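Local coordinates for N utilization substance protein B homolog (Thermotoga maritima, PDB 1TZV) that probably binds the boxA sequence of ribosomal RNA operons as an antitermination factor needed for transcription of the rRNA genes, at residues A11-K14 with A15-H19; L77-V80 with D81-V84; T89-L92 with L93-D97. One frame throughout, in Å; residues are numbered along the deposited sequence. Where two conformers were deposited one is given.

Interaction 1. Residues A11-K14 with A15-H19; sequences AVFK and ALFQH
Two successive turns of helix 5-19, the first helix of the all-helical NusB fold, meet here through Phe13 and Phe17, an i/i+4 aromatic pair on one side of the helix. Both rings leave the backbone the same way, CG anti to the backbone N (chi1 174° in Phe13). Phe17 CB sits over one face of the Phe13 ring, and Phe13 CZ comes 4.0 Å from Phe17 CD2. Their flat, apolar surfaces suit a side of the helix that packs on helix 79-94, where Phe13 lies on Val84 and Leu87. Val12 and Leu16 form a second, looser apolar pair, with Val12 CG1 4.4 Å from Leu16 CD1; Val12 also reaches helix 41-56. Ala15 suits its buried place with a single methyl group, which lies against the carbonyl oxygens of the preceding turn, CB 3.6 Å from Val12 O. Lys14 is partly exposed; in the conformer described, its long chain bends at chi3 and NZ bonds Tyr39 OH. Regular i to i+4 bonds fix the spacing of these side chains, and that from Phe17 N to Phe13 O is 2.8 Å long. One residue further on, Gln18 N donates to Lys14 O at 2.9 Å, while Gln18 CG packs 3.2 Å from the same oxygen.

Interaction 2. Residues L77-V80 with D81-V84; sequences LSVV and DRNV
Leu77 and Ser78 are extended, and from Val79 the backbone turns into helix 79-94, so that Ser78 O receives Arg82 N at 3.0 Å and Val80 O receives Val84 N at 2.8 Å as the first helical turns close. At the start of these turns Ser78 OG accepts the amide of Asp81, 3.0 Å from Asp81 N and almost straight at 177°. The serine torsion (chi1 71°) sets OG between its own N and carbonyl carbon, from where it reaches forward to the amide. This is an N-cap: a short hydroxyl side chain stands in for the carbonyl that a preceding turn would have supplied. Asp81 adds a reciprocal link through water, which accepts from Ser78 N and donates to Asp81 OD2 at 2.7 Å. A carboxylate suits this first turn, since its negative charge would be expected to interact favourably with the helix dipole. Arg82 folds back at chi3 toward the chain before the helix. Its NH2 donates to Leu77 O at 2.9 Å, bent at 137° and from above the carbonyl plane, and a second water joins Arg82 NH1 to the same oxygen. NH2 also bonds Leu74 O, and NE forms a salt bridge with Glu20, so the guanidinium holds both the approach to the helix, at Leu74 and Leu77, and Glu20, just after helix 5-19. On the buried side, Val80 and Val84 lie side by side, CG1 of Val80 4.0 Å from CG2 of Val84, and both branched side chains pack against Phe13 of helix 5-19.

Interaction 3. Residues T89-L92 with L93-D97; sequences TYEL and LFEKD
A local aromatic and polar contact spans the last turn of helix 79-94 and the first residue beyond it, with Tyr90 meeting both Phe94 and Glu95 on the side facing helices 41-56 and 58-66. The Tyr90 and Phe94 planes are near parallel, 23° apart, but the rings are slid so far that they barely overlap, their centroids 5.5 Å apart. The closest approach of the two is Tyr90 CD1 to Phe94 CD2, 3.5 Å, and Tyr90 CE1 also meets Phe94 CB. Tyr90 CG stands anti to its own N (chi1 164°), which sends the ring along the helix toward the C-terminal end, where its hydroxyl meets Glu95, five residues on. There Tyr90 OH donates at 2.6 Å to Glu95 OE1, which accepts through its anti lone pair, the one away from the other oxygen. Glu95 is the first residue with non-helical backbone angles, yet its N still donates to Glu91 O at 3.1 Å, and its chain bends at chi2, which brings OE1 to the Tyr90 hydroxyl. Beside this, Thr89 and Leu93 run alongside each other, with Thr89 CG2 3.9 Å from Leu93 CD1; Thr89 OG1 is bonded to Leu85 O. The carboxylate of Glu91 points elsewhere, to Arg9, Tyr50 and Thr103. A tyrosine suits this place because its ring can pack among apolar neighbours such as Ile61 while its hydroxyl serves the acid. Because Glu95 OE1 also forms a salt bridge with Arg49, the buried carboxylate has both a neutral donor and a positive charge beside it, which should favour its ionised form.

Interactions 1 and 2 belong to different helices but touch directly, their centres about 11 Å apart. Phe13 CE1 lies 3.7 Å from Val84 CG2 and equally far from Val80 O, so the aromatic side of helix 5-19 rests on the start of helix 79-94. Interactions 2 and 3 share helix 79-94 and mark its beginning and its end; their centres are about 18 Å apart, and they do not touch, their nearest atoms being about 5 Å apart. Interaction 3 is equally far from interaction 1, centre to centre, across the middle of the chain, again without touching (nearest atoms about 7 Å). Helix 79-94 thus packs on helix 5-19 near its N-terminus and on helices 41-56 and 58-66 near its C-terminus.

Interaction 1. Residues A11-K14 with A15-H19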
# COMPACT_ATOMS: atom_id res chain seq x y z
N ALA A 11 7.78 -2.59 -4.89
CA ALA A 11 8.84 -3.03 -3.97
C ALA A 11 8.33 -2.89 -2.53
O ALA A 11 8.61 -3.74 -1.67
CB ALA A 11 10.11 -2.18 -4.16
N VAL A 12 7.59 -1.81 -2.26
CA VAL A 12 7.01 -1.59 -0.94
C VAL A 12 6.03 -2.74 -0.65
O VAL A 12 6.06 -3.34 0.43
CB VAL A 12 6.28 -0.21 -0.88
CG1 VAL A 12 5.56 -0.07 0.43
CG2 VAL A 12 7.27 0.93 -1.06
N PHE A 13 5.18 -3.04 -1.62
CA PHE A 13 4.23 -4.13 -1.45
C PHE A 13 4.96 -5.44 -1.20
O PHE A 13 4.56 -6.19 -0.31
CB PHE A 13 3.32 -4.27 -2.67
CG PHE A 13 2.44 -5.47 -2.58
CD1 PHE A 13 1.33 -5.47 -1.75
CD2 PHE A 13 2.78 -6.64 -3.24
CE1 PHE A 13 0.58 -6.64 -1.55
CE2 PHE A 13 2.04 -7.81 -3.05
CZ PHE A 13 0.94 -7.81 -2.21
N LYS A 14 6.00 -5.74 -1.98
CA LYS A 14 6.72 -6.99 -1.77
C LYS A 14 7.32 -7.09 -0.37
O LYS A 14 7.33 -8.17 0.22
CB LYS A 14 7.81 -7.15 -2.83
CG LYS A 14 7.26 -7.35 -4.23
CD LYS A 14 8.37 -7.58 -5.25
CE LYS A 14 9.27 -6.36 -5.37
NZ LYS A 14 10.43 -6.61 -6.26
N ALA A 15 7.80 -5.98 0.18
CA ALA A 15 8.36 -6.01 1.53
C ALA A 15 7.24 -6.34 2.53
O ALA A 15 7.43 -7.16 3.43
CB ALA A 15 9.04 -4.67 1.87
N LEU A 16 6.07 -5.72 2.36
CA LEU A 16 4.93 -5.99 3.24
C LEU A 16 4.50 -7.46 3.12
O LEU A 16 4.25 -8.10 4.13
CB LEU A 16 3.73 -5.09 2.88
CG LEU A 16 3.95 -3.61 3.11
CD1 LEU A 16 2.81 -2.84 2.48
CD2 LEU A 16 4.01 -3.31 4.59
N PHE A 17 4.43 -7.95 1.90
CA PHE A 17 4.04 -9.35 1.65
C PHE A 17 5.03 -10.30 2.33
O PHE A 17 4.63 -11.23 3.06
CB PHE A 17 4.00 -9.55 0.12
CG PHE A 17 3.67 -10.96 -0.33
CD1 PHE A 17 4.66 -11.95 -0.37
CD2 PHE A 17 2.40 -11.26 -0.80
CE1 PHE A 17 4.37 -13.24 -0.88
CE2 PHE A 17 2.10 -12.54 -1.32
CZ PHE A 17 3.09 -13.53 -1.35
N GLN A 18 6.32 -10.09 2.10
CA GLN A 18 7.31 -10.98 2.71
C GLN A 18 7.33 -10.92 4.23
O GLN A 18 7.57 -11.94 4.90
CB GLN A 18 8.70 -10.66 2.14
CG GLN A 18 8.81 -11.02 0.67
CD GLN A 18 10.23 -11.02 0.17
OE1 GLN A 18 10.68 -11.99 -0.45
NE2 GLN A 18 10.95 -9.94 0.43
N HIS A 19 7.05 -9.75 4.81
CA HIS A 19 7.07 -9.64 6.24
C HIS A 19 6.02 -10.53 6.91
O HIS A 19 6.20 -10.95 8.06
CB HIS A 19 6.88 -8.19 6.69
CG HIS A 19 7.03 -8.00 8.17
ND1 HIS A 19 5.96 -7.98 9.04
CD2 HIS A 19 8.15 -7.88 8.94
CE1 HIS A 19 6.41 -7.83 10.28
NE2 HIS A 19 7.72 -7.77 10.24

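Interaction 2. Residues L77-V80 with D81-V84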
# COMPACT_ATOMS: atom_id res chain seq x y z
N LEU A 77 -8.50 -11.27 5.74
CA LEU A 77 -8.25 -11.02 4.33
C LEU A 77 -6.93 -11.70 3.98
O LEU A 77 -6.14 -12.06 4.86
CB LEU A 77 -8.10 -9.52 4.04
CG LEU A 77 -9.36 -8.66 4.25
CD1 LEU A 77 -8.99 -7.18 4.07
CD2 LEU A 77 -10.43 -9.07 3.26
N SER A 78 -6.70 -11.87 2.69
CA SER A 78 -5.46 -12.48 2.24
C SER A 78 -4.30 -11.52 2.49
O SER A 78 -4.50 -10.31 2.69
CB SER A 78 -5.51 -12.77 0.75
OG SER A 78 -5.45 -11.54 0.01
N VAL A 79 -3.09 -12.06 2.50
CA VAL A 79 -1.92 -11.23 2.72
C VAL A 79 -1.87 -10.14 1.63
O VAL A 79 -1.43 -9.02 1.90
CB VAL A 79 -0.60 -12.06 2.71
CG1 VAL A 79 -0.55 -12.98 3.94
CG2 VAL A 79 -0.50 -12.88 1.43
N VAL A 80 -2.32 -10.46 0.42
CA VAL A 80 -2.30 -9.47 -0.65
C VAL A 80 -3.29 -8.34 -0.38
O VAL A 80 -2.91 -7.16 -0.40
CB VAL A 80 -2.63 -10.08 -2.00
CG1 VAL A 80 -2.70 -8.98 -3.07
CG2 VAL A 80 -1.57 -11.13 -2.38
N ASP A 81 -4.55 -8.67 -0.12
CA ASP A 81 -5.54 -7.61 0.07
C ASP A 81 -5.27 -6.76 1.30
O ASP A 81 -5.44 -5.53 1.27
CB ASP A 81 -6.93 -8.22 0.10
CG ASP A 81 -7.34 -8.80 -1.24
OD1 ASP A 81 -6.71 -8.42 -2.26
OD2 ASP A 81 -8.28 -9.63 -1.25
N ARG A 82 -4.88 -7.38 2.41
CA ARG A 82 -4.59 -6.62 3.62
C ARG A 82 -3.46 -5.61 3.37
O ARG A 82 -3.55 -4.42 3.75
CB ARG A 82 -4.17 -7.60 4.75
CG ARG A 82 -3.52 -6.92 5.97
CD ARG A 82 -3.42 -7.86 7.19
NE ARG A 82 -2.69 -9.09 6.88
CZ ARG A 82 -3.28 -10.25 6.59
NH1 ARG A 82 -2.53 -11.29 6.30
NH2 ARG A 82 -4.60 -10.38 6.64
N ASN A 83 -2.40 -6.06 2.72
CA ASN A 83 -1.28 -5.16 2.50
C ASN A 83 -1.48 -4.15 1.37
O ASN A 83 -0.93 -3.04 1.44
CB ASN A 83 -0.00 -5.99 2.40
CG ASN A 83 0.34 -6.62 3.73
OD1 ASN A 83 0.20 -7.86 3.93
ND2 ASN A 83 0.69 -5.81 4.68
N VAL A 84 -2.28 -4.50 0.38
CA VAL A 84 -2.61 -3.51 -0.65
C VAL A 84 -3.43 -2.41 0.06
O VAL A 84 -3.21 -1.21 -0.20
CB VAL A 84 -3.45 -4.12 -1.79
CG1 VAL A 84 -4.11 -3.00 -2.65
CG2 VAL A 84 -2.56 -4.97 -2.67
O HOH W 1 -3.64 -13.88 5.81
O HOH W 2 -8.74 -11.37 0.75

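Interaction 3. Residues T89-L92 with L93-D97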
# COMPACT_ATOMS: atom_id res chain seq x y z
N THR A 89 -3.82 3.07 1.72
CA THR A 89 -4.31 4.00 2.75
C THR A 89 -3.16 4.93 3.15
O THR A 89 -3.35 6.15 3.28
CB THR A 89 -4.88 3.22 3.94
OG1 THR A 89 -6.01 2.47 3.48
CG2 THR A 89 -5.39 4.17 5.06
N TYR A 90 -1.96 4.38 3.32
CA TYR A 90 -0.81 5.19 3.64
C TYR A 90 -0.60 6.23 2.54
O TYR A 90 -0.42 7.42 2.82
CB TYR A 90 0.45 4.31 3.73
CG TYR A 90 1.71 5.15 3.68
CD1 TYR A 90 2.13 5.89 4.81
CD2 TYR A 90 2.39 5.34 2.48
CE1 TYR A 90 3.18 6.81 4.71
CE2 TYR A 90 3.45 6.27 2.38
CZ TYR A 90 3.82 6.99 3.50
OH TYR A 90 4.81 7.94 3.39
N GLU A 91 -0.62 5.80 1.29
CA GLU A 91 -0.40 6.71 0.18
C GLU A 91 -1.48 7.79 0.12
O GLU A 91 -1.17 8.98 -0.08
CB GLU A 91 -0.32 5.92 -1.13
CG GLU A 91 0.14 6.75 -2.29
CD GLU A 91 0.32 5.92 -3.54
OE1 GLU A 91 -0.65 5.81 -4.32
OE2 GLU A 91 1.41 5.36 -3.73
N LEU A 92 -2.73 7.39 0.28
CA LEU A 92 -3.86 8.32 0.29
C LEU A 92 -3.68 9.43 1.35
O LEU A 92 -3.84 10.63 1.07
CB LEU A 92 -5.13 7.56 0.63
CG LEU A 92 -6.44 7.51 -0.14
CD1 LEU A 92 -6.86 6.05 -0.32
CD2 LEU A 92 -7.50 8.25 0.65
N LEU A 93 -3.35 9.02 2.57
CA LEU A 93 -3.22 9.97 3.67
C LEU A 93 -1.96 10.80 3.72
O LEU A 93 -2.01 11.98 4.07
CB LEU A 93 -3.32 9.22 5.00
CG LEU A 93 -4.61 8.49 5.32
CD1 LEU A 93 -4.38 7.63 6.56
CD2 LEU A 93 -5.72 9.51 5.54
N PHE A 94 -0.83 10.20 3.35
CA PHE A 94 0.47 10.83 3.53
C PHE A 94 1.29 11.28 2.36
O PHE A 94 2.21 12.09 2.52
CB PHE A 94 1.33 9.91 4.39
CG PHE A 94 0.75 9.65 5.75
CD1 PHE A 94 0.83 10.62 6.74
CD2 PHE A 94 0.09 8.46 6.04
CE1 PHE A 94 0.26 10.41 8.00
CE2 PHE A 94 -0.48 8.24 7.29
CZ PHE A 94 -0.39 9.22 8.28
N GLU A 95 1.01 10.75 1.18
CA GLU A 95 1.78 11.13 0.03
C GLU A 95 0.96 12.16 -0.73
O GLU A 95 0.13 11.84 -1.56
CB GLU A 95 2.10 9.89 -0.81
CG GLU A 95 3.01 8.92 -0.05
CD GLU A 95 4.43 9.46 0.12
OE1 GLU A 95 5.12 9.09 1.09
OE2 GLU A 95 4.86 10.26 -0.73
N LYS A 96 1.20 13.42 -0.39
CA LYS A 96 0.51 14.50 -1.06
C LYS A 96 1.18 14.63 -2.41
O LYS A 96 2.39 14.46 -2.51
CB LYS A 96 0.65 15.81 -0.28
CG LYS A 96 0.03 15.79 1.12
CD LYS A 96 -1.39 15.22 1.13
CE LYS A 96 -2.16 15.59 -0.12
NZ LYS A 96 -3.56 16.01 0.11
N ASP A 97 0.38 14.90 -3.44
CA ASP A 97 0.85 15.06 -4.82
C ASP A 97 0.34 13.91 -5.69
O ASP A 97 0.33 14.01 -6.91
CB ASP A 97 2.38 15.12 -4.94
CG ASP A 97 3.00 13.75 -5.13
OD1 ASP A 97 3.12 13.30 -6.29
OD2 ASP A 97 3.37 13.11 -4.12